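Local coordinates for periplasmic binding protein/LacI transcriptional regulator (Shewanella sp. ANA-3, PDB 5OCP) that binds L-arabinofuranose, in both its alpha and beta forms, as the periplasmic sugar-binding component of an arabinose ABC transporter, at residues A[8-13]-A[38-43]; A[62-67]-A[89-94]; A[105-110]-A[137-142]. All coordinates share one frame; numbering follows the deposited sequence.

Interaction 1: residues A[8-13]-A[38-43]. With AHR (alpha-L-arabinofuranose), chain I; FUB (beta-L-arabinofuranose), chain J.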
loop_
_atom_site.group_PDB
_atom_site.type_symbol
_atom_site.label_atom_id
_atom_site.label_comp_id
_atom_site.label_asym_id
_atom_site.label_seq_id
_atom_site.Cartn_x
_atom_site.Cartn_y
_atom_site.Cartn_z
ATOM N N VAL A 8 10.397 -2.610 -2.526
ATOM C CA VAL A 8 10.192 -3.643 -1.516
ATOM C C VAL A 8 10.255 -5.081 -2.086
ATOM O O VAL A 8 10.891 -5.988 -1.470
ATOM C CB VAL A 8 8.824 -3.415 -0.838
ATOM C CG1 VAL A 8 8.431 -4.568 0.026
ATOM C CG2 VAL A 8 8.813 -2.053 -0.060
ATOM N N GLY A 9 9.479 -5.300 -3.124
ATOM C CA GLY A 9 9.187 -6.635 -3.621
ATOM C C GLY A 9 7.993 -6.635 -4.549
ATOM O O GLY A 9 7.753 -5.654 -5.239
ATOM N N SER A 10 7.224 -7.716 -4.505
ATOM C CA SER A 10 6.089 -7.942 -5.404
ATOM C C SER A 10 4.964 -8.651 -4.680
ATOM O O SER A 10 4.259 -9.483 -5.250
ATOM C CB SER A 10 6.575 -8.678 -6.661
ATOM O OG SER A 10 7.128 -9.888 -6.245
ATOM N N GLU A 11 4.765 -8.323 -3.400
ATOM C CA GLU A 11 3.821 -9.027 -2.550
ATOM C C GLU A 11 2.323 -8.902 -2.972
ATOM O O GLU A 11 1.509 -9.727 -2.594
ATOM C CB GLU A 11 3.968 -8.605 -1.077
ATOM C CG GLU A 11 3.535 -7.182 -0.669
ATOM C CD GLU A 11 4.499 -6.050 -1.048
ATOM O OE1 GLU A 11 5.587 -6.306 -1.604
ATOM O OE2 GLU A 11 4.105 -4.869 -0.894
ATOM N N SER A 12 1.975 -7.814 -3.669
ATOM C CA SER A 12 0.592 -7.510 -4.033
ATOM C C SER A 12 0.647 -7.013 -5.457
ATOM O O SER A 12 1.634 -6.414 -5.915
ATOM C CB SER A 12 -0.076 -6.437 -3.074
ATOM O OG SER A 12 0.597 -5.199 -3.276
ATOM N N GLY A 13 -0.478 -7.165 -6.125
ATOM C CA GLY A 13 -0.715 -6.486 -7.342
ATOM C C GLY A 13 -0.601 -4.978 -7.281
ATOM O O GLY A 13 -0.077 -4.337 -8.259
ATOM N N ALA A 38 13.758 -6.051 -4.001
ATOM C CA ALA A 38 14.403 -6.678 -2.812
ATOM C C ALA A 38 13.802 -7.987 -2.374
ATOM O O ALA A 38 14.279 -8.614 -1.371
ATOM C CB ALA A 38 14.407 -5.680 -1.662
ATOM N N GLN A 39 12.810 -8.505 -3.074
ATOM C CA GLN A 39 12.196 -9.752 -2.689
ATOM C C GLN A 39 11.763 -9.839 -1.230
ATOM O O GLN A 39 11.966 -10.840 -0.535
ATOM C CB GLN A 39 13.056 -10.961 -3.143
ATOM C CG GLN A 39 13.337 -10.867 -4.643
ATOM C CD GLN A 39 14.164 -12.019 -5.223
ATOM O OE1 GLN A 39 14.789 -12.769 -4.507
ATOM N NE2 GLN A 39 14.205 -12.093 -6.551
ATOM N N GLN A 40 11.170 -8.741 -0.791
ATOM C CA GLN A 40 10.636 -8.615 0.581
ATOM C C GLN A 40 11.681 -8.444 1.702
ATOM O O GLN A 40 11.264 -8.400 2.874
ATOM C CB GLN A 40 9.612 -9.688 0.950
ATOM C CG GLN A 40 8.748 -10.285 -0.175
ATOM C CD GLN A 40 8.002 -9.275 -1.038
ATOM O OE1 GLN A 40 7.895 -9.476 -2.319
ATOM N NE2 GLN A 40 7.446 -8.203 -0.371
ATOM N N LYS A 41 12.974 -8.383 1.404
ATOM C CA LYS A 41 14.013 -8.369 2.458
ATOM C C LYS A 41 14.701 -7.018 2.575
ATOM O O LYS A 41 15.315 -6.516 1.613
ATOM C CB LYS A 41 15.018 -9.487 2.236
ATOM C CG LYS A 41 14.342 -10.845 2.225
ATOM C CD LYS A 41 15.384 -11.909 1.929
ATOM C CE LYS A 41 14.815 -13.309 2.197
ATOM N NZ LYS A 41 15.895 -14.231 2.688
ATOM N N GLN A 42 14.674 -6.406 3.771
ATOM C CA GLN A 42 15.310 -5.139 3.956
ATOM C C GLN A 42 16.801 -5.194 3.621
ATOM O O GLN A 42 17.405 -4.269 3.079
ATOM C CB GLN A 42 15.098 -4.619 5.408
ATOM C CG GLN A 42 15.916 -3.329 5.653
ATOM C CD GLN A 42 15.622 -2.720 6.979
ATOM O OE1 GLN A 42 15.261 -3.477 7.893
ATOM N NE2 GLN A 42 15.719 -1.332 7.106
ATOM N N GLU A 43 17.437 -6.308 3.960
ATOM C CA GLU A 43 18.813 -6.432 3.653
ATOM C C GLU A 43 19.135 -6.285 2.198
ATOM O O GLU A 43 20.135 -5.726 1.851
ATOM C CB GLU A 43 19.368 -7.776 4.191
ATOM C CG GLU A 43 19.940 -7.596 5.564
ATOM C CD GLU A 43 21.036 -6.476 5.622
ATOM O OE1 GLU A 43 21.026 -5.659 6.588
ATOM O OE2 GLU A 43 21.862 -6.344 4.656
HETATM O O5 AHR I . 2.757 0.298 1.310
HETATM C C5 AHR I . 1.598 0.130 0.552
HETATM C C4 AHR I . 1.008 -1.248 0.790
HETATM O O4 AHR I . 1.964 -2.257 0.570
HETATM C C3 AHR I . -0.196 -1.521 -0.131
HETATM O O3 AHR I . -1.337 -0.988 0.458
HETATM C C2 AHR I . -0.114 -3.036 -0.207
HETATM O O2 AHR I . -0.770 -3.633 -1.287
HETATM C C1 AHR I . 1.389 -3.197 -0.351
HETATM O O1 AHR I . 1.730 -4.436 0.011
HETATM O O5 FUB J . 2.755 0.298 1.309
HETATM C C5 FUB J . 1.600 0.123 0.550
HETATM C C4 FUB J . 1.012 -1.258 0.785
HETATM O O4 FUB J . 1.965 -2.274 0.584
HETATM C C3 FUB J . -0.185 -1.538 -0.136
HETATM O O3 FUB J . -1.325 -0.987 0.448
HETATM C C2 FUB J . -0.156 -3.062 -0.161
HETATM O O2 FUB J . -0.779 -3.639 -1.284
HETATM C C1 FUB J . 1.316 -3.429 0.021
HETATM O O1 FUB J . 1.838 -3.592 -1.205
#
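Glu-11 and Gln-40 meet beside the sugar, and the glutamate side chain is worth following outward. Its CB lies 3.6 Å from Gln-40 NE2, packing against the amide. A chi1 of 70° sets CG between the backbone N and the carbonyl carbon, 3.4 Å from O1 of the alpha anomer; the bend at chi2 then turns the carboxylate so that its two oxygens are engaged differently. OE1 accepts from Gln-40 NE2 at 2.9 Å; the donor stands above the carboxylate plane, yet OE1 lies nearly in the amide plane, the two flat groups being 77° apart. OE2 faces the anomeric hydroxyl, 2.6 Å from O1 in either anomer, and also forms a salt bridge with Arg-15.

The other end of the same amide holds the backbone. Ser-10 N reaches Gln-40 OE1 at 2.9 Å in the carbonyl plane, on a lone pair and almost straight at 170°. Gln-40 OE1 also lies 3.4 Å from Gly-9 CA, and a beta carbon on Gly-9 would collide with it. Gln-40 N donates to Val-8 O at 2.8 Å. Gln-40 is delivered here by a type I' turn, Ala-38 to Lys-41, just ahead of helix 42-54. The facing loop follows strand 2-7, and Ser-12 caps the start of helix 13-29, its OG 2.9 Å from O2 of the sugar. This is the strand-to-helix loop of the first lobe in a type I periplasmic-binding-protein fold, with its end in the sugar cleft.

With an amide N-H on one oxygen and an arginine on the other, the Glu-11 carboxylate is probably kept charged and fixed in rotation, ready for the hydroxyl of either anomer.

Interaction 2: residues A[62-67]-A[89-94]; sequences IAPVVE and RNIKVD. With AHR (alpha-L-arabinofuranose), chain I; FUB (beta-L-arabinofuranose), chain J.
Glu-67 O takes two hydrogen bonds: from Lys-92 N, at 2.8 Å along a practically straight line (178°), and from a water that also bonds Lys-92 O. Ile-91 CA adds a longer C-H...O approach to the same oxygen. Further out, the Glu-67 and Lys-92 side chains run side by side in the same direction and end in a stretched salt bridge, OE1 to NZ at 3.3 Å, weak as a hydrogen bond. The other carboxylate oxygen of Glu-67, OE2, turns to Thr-138.

Both segments are loops leaving the C-terminal ends of parallel strands, 59-62 and 84-87, in the first lobe of a type I periplasmic-binding-protein fold, and one of them carries Arg-89 into the sugar cleft. The arginine is extended from CG to NE (chi2 178°), which lays its methylenes along Pro-64 O and brings the edge of its guanidinium to O4 and O5 of the sugar. NE gives its hydrogen to O5 of either anomer, and NH2 bonds O4 at 2.9 Å. NH1 donates to Val-65 O, also at 2.9 Å, on a lone pair in the carbonyl plane, and the oxygen in turn lies close to the guanidinium plane. Replacing Arg-89 with a leucine would probably leave O4 and O5 of the sugar and Val-65 O without these donors.

Pro-64 CG packs 3.5 Å from Asn-90 O and 3.7 Å from Ile-91 CG2, while another water links Pro-64 O to Asn-90 O.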
loop_
_atom_site.group_PDB
_atom_site.type_symbol
_atom_site.label_atom_id
_atom_site.label_comp_id
_atom_site.label_asym_id
_atom_site.label_seq_id
_atom_site.Cartn_x
_atom_site.Cartn_y
_atom_site.Cartn_z
ATOM N N ILE A 62 13.791 5.354 -2.187
ATOM C CA ILE A 62 13.612 4.133 -1.348
ATOM C C ILE A 62 12.112 3.970 -0.916
ATOM O O ILE A 62 11.552 4.949 -0.406
ATOM C CB ILE A 62 14.481 4.121 -0.068
ATOM C CG1 ILE A 62 15.939 4.303 -0.385
ATOM C CG2 ILE A 62 14.158 2.888 0.779
ATOM C CD1 ILE A 62 16.787 4.510 0.858
ATOM N N ALA A 63 11.468 2.815 -1.211
ATOM C CA ALA A 63 10.189 2.463 -0.692
ATOM C C ALA A 63 10.512 1.489 0.447
ATOM O O ALA A 63 10.796 0.320 0.194
ATOM C CB ALA A 63 9.315 1.761 -1.740
ATOM N N PRO A 64 10.574 1.962 1.694
ATOM C CA PRO A 64 11.173 1.084 2.716
ATOM C C PRO A 64 10.245 -0.007 3.249
ATOM O O PRO A 64 9.082 0.254 3.565
ATOM C CB PRO A 64 11.509 2.084 3.815
ATOM C CG PRO A 64 10.385 3.099 3.710
ATOM C CD PRO A 64 10.272 3.299 2.243
ATOM N N VAL A 65 10.711 -1.255 3.302
ATOM C CA VAL A 65 9.816 -2.359 3.729
ATOM C C VAL A 65 9.314 -2.246 5.173
ATOM O O VAL A 65 8.147 -2.513 5.471
ATOM C CB VAL A 65 10.456 -3.769 3.423
ATOM C CG1 VAL A 65 11.782 -3.971 4.150
ATOM C CG2 VAL A 65 9.416 -4.860 3.617
ATOM N N VAL A 66 10.261 -1.818 6.032
ATOM C CA VAL A 66 9.989 -1.568 7.452
ATOM C C VAL A 66 10.646 -0.259 7.790
ATOM O O VAL A 66 11.369 0.335 6.954
ATOM C CB VAL A 66 10.501 -2.722 8.381
ATOM C CG1 VAL A 66 9.740 -4.014 8.013
ATOM C CG2 VAL A 66 12.016 -2.887 8.305
ATOM N N GLU A 67 10.338 0.238 8.987
ATOM C CA GLU A 67 10.691 1.593 9.372
ATOM C C GLU A 67 12.079 1.669 10.036
ATOM O O GLU A 67 12.665 2.738 10.008
ATOM C CB GLU A 67 9.637 2.185 10.297
ATOM C CG GLU A 67 8.240 2.235 9.761
ATOM C CD GLU A 67 7.225 2.875 10.670
ATOM O OE1 GLU A 67 7.322 2.686 11.943
ATOM O OE2 GLU A 67 6.260 3.495 10.113
ATOM N N ARG A 89 6.019 3.876 2.078
ATOM C CA ARG A 89 6.117 3.704 3.523
ATOM C C ARG A 89 7.071 4.737 4.128
ATOM O O ARG A 89 7.468 5.727 3.450
ATOM C CB ARG A 89 6.453 2.262 3.893
ATOM C CG ARG A 89 5.453 1.285 3.300
ATOM C CD ARG A 89 5.818 -0.160 3.619
ATOM N NE ARG A 89 4.842 -1.085 2.961
ATOM C CZ ARG A 89 5.013 -2.412 2.915
ATOM N NH1 ARG A 89 6.080 -3.004 3.425
ATOM N NH2 ARG A 89 4.141 -3.174 2.228
ATOM N N ASN A 90 7.301 4.581 5.408
ATOM C CA ASN A 90 8.115 5.585 6.122
ATOM C C ASN A 90 9.324 4.920 6.745
ATOM O O ASN A 90 9.414 3.715 6.972
ATOM C CB ASN A 90 7.308 6.305 7.224
ATOM C CG ASN A 90 7.867 7.684 7.608
ATOM O OD1 ASN A 90 8.747 8.221 6.944
ATOM N ND2 ASN A 90 7.409 8.202 8.743
ATOM N N ILE A 91 10.266 5.764 7.145
ATOM C CA ILE A 91 11.438 5.351 7.916
ATOM C C ILE A 91 11.371 6.073 9.272
ATOM O O ILE A 91 10.727 7.121 9.379
ATOM C CB ILE A 91 12.738 5.675 7.165
ATOM C CG1 ILE A 91 12.921 7.173 7.020
ATOM C CG2 ILE A 91 12.798 4.952 5.814
ATOM C CD1 ILE A 91 14.252 7.615 6.405
ATOM N N LYS A 92 11.895 5.460 10.302
ATOM C CA LYS A 92 12.077 6.160 11.586
ATOM C C LYS A 92 13.526 6.567 11.721
ATOM O O LYS A 92 14.391 5.705 11.876
ATOM C CB LYS A 92 11.631 5.275 12.757
ATOM C CG LYS A 92 10.137 5.034 12.810
ATOM C CD LYS A 92 9.245 6.254 12.931
ATOM C CE LYS A 92 7.770 5.876 12.886
ATOM N NZ LYS A 92 7.273 5.187 14.121
ATOM N N VAL A 93 13.815 7.840 11.584
ATOM C CA VAL A 93 15.150 8.327 11.808
ATOM C C VAL A 93 15.084 9.549 12.699
ATOM O O VAL A 93 14.100 10.195 12.770
ATOM C CB VAL A 93 15.924 8.657 10.535
ATOM C CG1 VAL A 93 16.217 7.407 9.770
ATOM C CG2 VAL A 93 15.211 9.645 9.685
ATOM N N ASP A 94 16.189 9.848 13.376
ATOM C CA ASP A 94 16.241 10.983 14.295
ATOM C C ASP A 94 16.730 12.295 13.675
ATOM O O ASP A 94 16.764 13.324 14.349
ATOM C CB ASP A 94 17.102 10.637 15.514
ATOM C CG ASP A 94 18.529 10.292 15.141
ATOM O OD1 ASP A 94 18.854 10.322 13.935
ATOM O OD2 ASP A 94 19.328 9.990 16.053
HETATM O O5 AHR I . 2.757 0.298 1.310
HETATM C C5 AHR I . 1.598 0.130 0.552
HETATM C C4 AHR I . 1.008 -1.248 0.790
HETATM O O4 AHR I . 1.964 -2.257 0.570
HETATM C C3 AHR I . -0.196 -1.521 -0.131
HETATM O O3 AHR I . -1.337 -0.988 0.458
HETATM C C2 AHR I . -0.114 -3.036 -0.207
HETATM O O2 AHR I . -0.770 -3.633 -1.287
HETATM C C1 AHR I . 1.389 -3.197 -0.351
HETATM O O1 AHR I . 1.730 -4.436 0.011
HETATM O O5 FUB J . 2.755 0.298 1.309
HETATM C C5 FUB J . 1.600 0.123 0.550
HETATM C C4 FUB J . 1.012 -1.258 0.785
HETATM O O4 FUB J . 1.965 -2.274 0.584
HETATM C C3 FUB J . -0.185 -1.538 -0.136
HETATM O O3 FUB J . -1.325 -0.987 0.448
HETATM C C2 FUB J . -0.156 -3.062 -0.161
HETATM O O2 FUB J . -0.779 -3.639 -1.284
HETATM C C1 FUB J . 1.316 -3.429 0.021
HETATM O O1 FUB J . 1.838 -3.592 -1.205
HETATM O O HOH W 1 7.925 0.858 6.465
HETATM O O HOH W 2 15.455 3.629 10.212
#

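Interaction 3: residues A[105-110]-A[137-142]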
loop_
_atom_site.group_PDB
_atom_site.type_symbol
_atom_site.label_atom_id
_atom_site.label_comp_id
_atom_site.label_asym_id
_atom_site.label_seq_id
_atom_site.Cartn_x
_atom_site.Cartn_y
_atom_site.Cartn_z
ATOM N N SER A 105 0.890 8.725 0.710
ATOM C CA SER A 105 -0.466 8.972 1.188
ATOM C C SER A 105 -0.473 8.960 2.701
ATOM O O SER A 105 0.541 8.635 3.375
ATOM C CB SER A 105 -1.430 7.898 0.644
ATOM O OG SER A 105 -0.992 6.649 1.218
ATOM N N ASP A 106 -1.581 9.428 3.269
ATOM C CA ASP A 106 -1.797 9.399 4.707
ATOM C C ASP A 106 -2.554 8.075 5.044
ATOM O O ASP A 106 -3.768 7.961 4.927
ATOM C CB ASP A 106 -2.558 10.620 5.189
ATOM C CG ASP A 106 -2.765 10.623 6.722
ATOM O OD1 ASP A 106 -2.641 9.572 7.402
ATOM O OD2 ASP A 106 -3.196 11.700 7.224
ATOM N N PHE A 107 -1.764 7.086 5.449
ATOM C CA PHE A 107 -2.303 5.770 5.762
ATOM C C PHE A 107 -3.326 5.806 6.895
ATOM O O PHE A 107 -4.279 5.055 6.866
ATOM C CB PHE A 107 -1.165 4.803 6.167
ATOM C CG PHE A 107 -0.161 4.539 5.107
ATOM C CD1 PHE A 107 -0.544 3.919 3.912
ATOM C CD2 PHE A 107 1.177 4.771 5.336
ATOM C CE1 PHE A 107 0.383 3.607 2.946
ATOM C CE2 PHE A 107 2.132 4.466 4.377
ATOM C CZ PHE A 107 1.725 3.918 3.168
ATOM N N SER A 108 -3.106 6.671 7.917
ATOM C CA SER A 108 -4.107 6.821 9.027
ATOM C C SER A 108 -5.414 7.372 8.510
ATOM O O SER A 108 -6.467 6.854 8.850
ATOM C CB SER A 108 -3.588 7.743 10.151
ATOM O OG SER A 108 -2.456 7.169 10.702
ATOM N N GLU A 109 -5.342 8.268 7.507
ATOM C CA GLU A 109 -6.532 8.824 6.886
ATOM C C GLU A 109 -7.264 7.741 6.076
ATOM O O GLU A 109 -8.498 7.667 6.100
ATOM C CB GLU A 109 -6.219 10.038 5.997
ATOM C CG GLU A 109 -7.448 10.578 5.316
ATOM C CD GLU A 109 -7.188 11.820 4.424
ATOM O OE1 GLU A 109 -6.164 12.554 4.618
ATOM O OE2 GLU A 109 -8.030 12.082 3.520
ATOM N N GLU A 110 -6.495 6.878 5.408
ATOM C CA GLU A 110 -7.088 5.766 4.639
ATOM C C GLU A 110 -7.889 4.873 5.597
ATOM O O GLU A 110 -9.064 4.558 5.345
ATOM C CB GLU A 110 -6.043 4.935 3.926
ATOM C CG GLU A 110 -5.343 5.660 2.798
ATOM C CD GLU A 110 -4.085 4.965 2.305
ATOM O OE1 GLU A 110 -3.625 3.920 2.795
ATOM O OE2 GLU A 110 -3.502 5.501 1.381
ATOM N N ALA A 137 5.366 -2.581 8.893
ATOM C CA ALA A 137 5.123 -1.737 7.690
ATOM C C ALA A 137 4.308 -0.554 8.107
ATOM O O ALA A 137 3.258 -0.705 8.719
ATOM C CB ALA A 137 4.344 -2.503 6.623
ATOM N N THR A 138 4.753 0.622 7.683
ATOM C CA THR A 138 4.009 1.842 8.014
ATOM C C THR A 138 2.544 1.723 7.617
ATOM O O THR A 138 1.678 2.208 8.309
ATOM C CB THR A 138 4.644 3.062 7.316
ATOM O OG1 THR A 138 6.048 3.064 7.587
ATOM C CG2 THR A 138 4.007 4.310 7.748
ATOM N N ALA A 139 2.309 1.140 6.447
ATOM C CA ALA A 139 0.946 1.025 5.918
ATOM C C ALA A 139 0.018 0.228 6.858
ATOM O O ALA A 139 -1.139 0.622 7.064
ATOM C CB ALA A 139 0.940 0.447 4.542
ATOM N N ALA A 140 0.534 -0.833 7.465
ATOM C CA ALA A 140 -0.259 -1.642 8.411
ATOM C C ALA A 140 -0.465 -0.924 9.752
ATOM O O ALA A 140 -1.553 -0.825 10.257
ATOM C CB ALA A 140 0.406 -2.989 8.648
ATOM N N ILE A 141 0.614 -0.428 10.296
ATOM C CA ILE A 141 0.539 0.256 11.593
ATOM C C ILE A 141 -0.453 1.419 11.543
ATOM O O ILE A 141 -1.324 1.615 12.399
ATOM C CB ILE A 141 1.954 0.750 11.934
ATOM C CG1 ILE A 141 2.914 -0.427 12.174
ATOM C CG2 ILE A 141 1.930 1.653 13.125
ATOM C CD1 ILE A 141 4.362 0.009 12.059
ATOM N N ASP A 142 -0.258 2.299 10.547
ATOM C CA ASP A 142 -1.036 3.505 10.466
ATOM C C ASP A 142 -2.487 3.291 9.993
ATOM O O ASP A 142 -3.384 4.015 10.437
ATOM C CB ASP A 142 -0.367 4.501 9.549
ATOM C CG ASP A 142 0.901 5.141 10.170
ATOM O OD1 ASP A 142 1.317 4.699 11.275
ATOM O OD2 ASP A 142 1.492 6.002 9.489
HETATM O O HOH W 3 0.432 7.482 7.743
#
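With CG anti to its carbonyl carbon (chi1 -63°) and the ring turned by chi2 of -63°, Phe-107 lays one face flat against Ala-139. Two helix starts of the type I periplasmic-binding-protein fold meet here: helix 107-121, which follows the first-lobe strand 101-104, and helix 138-151, which follows strand 126-132 of the second lobe. Ala-139 CA stands 3.6 Å from the ring centroid, only 7° off the normal, a CH-pi contact with its hydrogen-bearing carbon over the middle of the face. Ala-139 CB covers the CE1 side of that same face, and the same methyl touches the bound arabinofuranose, so the phenylalanine backs a residue that lines the pocket.

Within these segments the backbones are nearest at Ser-108 and Asp-142, about a turn beyond Ala-139 on the second helix. Phe-107 CB packs against Asp-142 CB at 3.5 Å, and Asp-142 O points at Ser-108, where it lies 3.2 Å from CA in a C-H...O contact and takes a weak hydrogen bond from OG at 3.3 Å. Asp-142 OD2 sits at the ring's edge.

Polar groups tie down the first helix start. Asp-106 is its N-cap, OD1 accepting from Glu-109 N at 3.0 Å from above the carboxylate plane. Ser-105 OG donates to Glu-110 OE2 at 2.8 Å, while Glu-110 OE1 forms a salt bridge with Arg-143, itself hydrogen-bonded to the sugar; Glu-110 thus acts as a second-shell residue for that arginine. Thr-138 OG1 is hydrogen-bonded to Glu-67 OE2 and to the backbone N of Asn-90, while its methyl CG2 lies 3.7 Å from Phe-107 CD2.

Interactions 1 and 2 both join loops at the strand ends of the first lobe, and both meet the sugar with polar groups, one through Glu-11 and Ser-12, the other through Arg-89; a long, weak ion pair between Glu-11 and Arg-89 connects them. Each is partly buried, includes exposed residues, and relies on hydrogen bonds between side chain and backbone. Interaction 3 is the buried one, made by helix starts and mainly apolar; it reaches the sugar too, but by packing, through the Ala-139 methyl. It does not touch interaction 1 but meets interaction 2: Thr-138 OG1 lies against Glu-67 OE2 and Asn-90 N, a polar link across the cleft consistent with a closed, sugar-bound form.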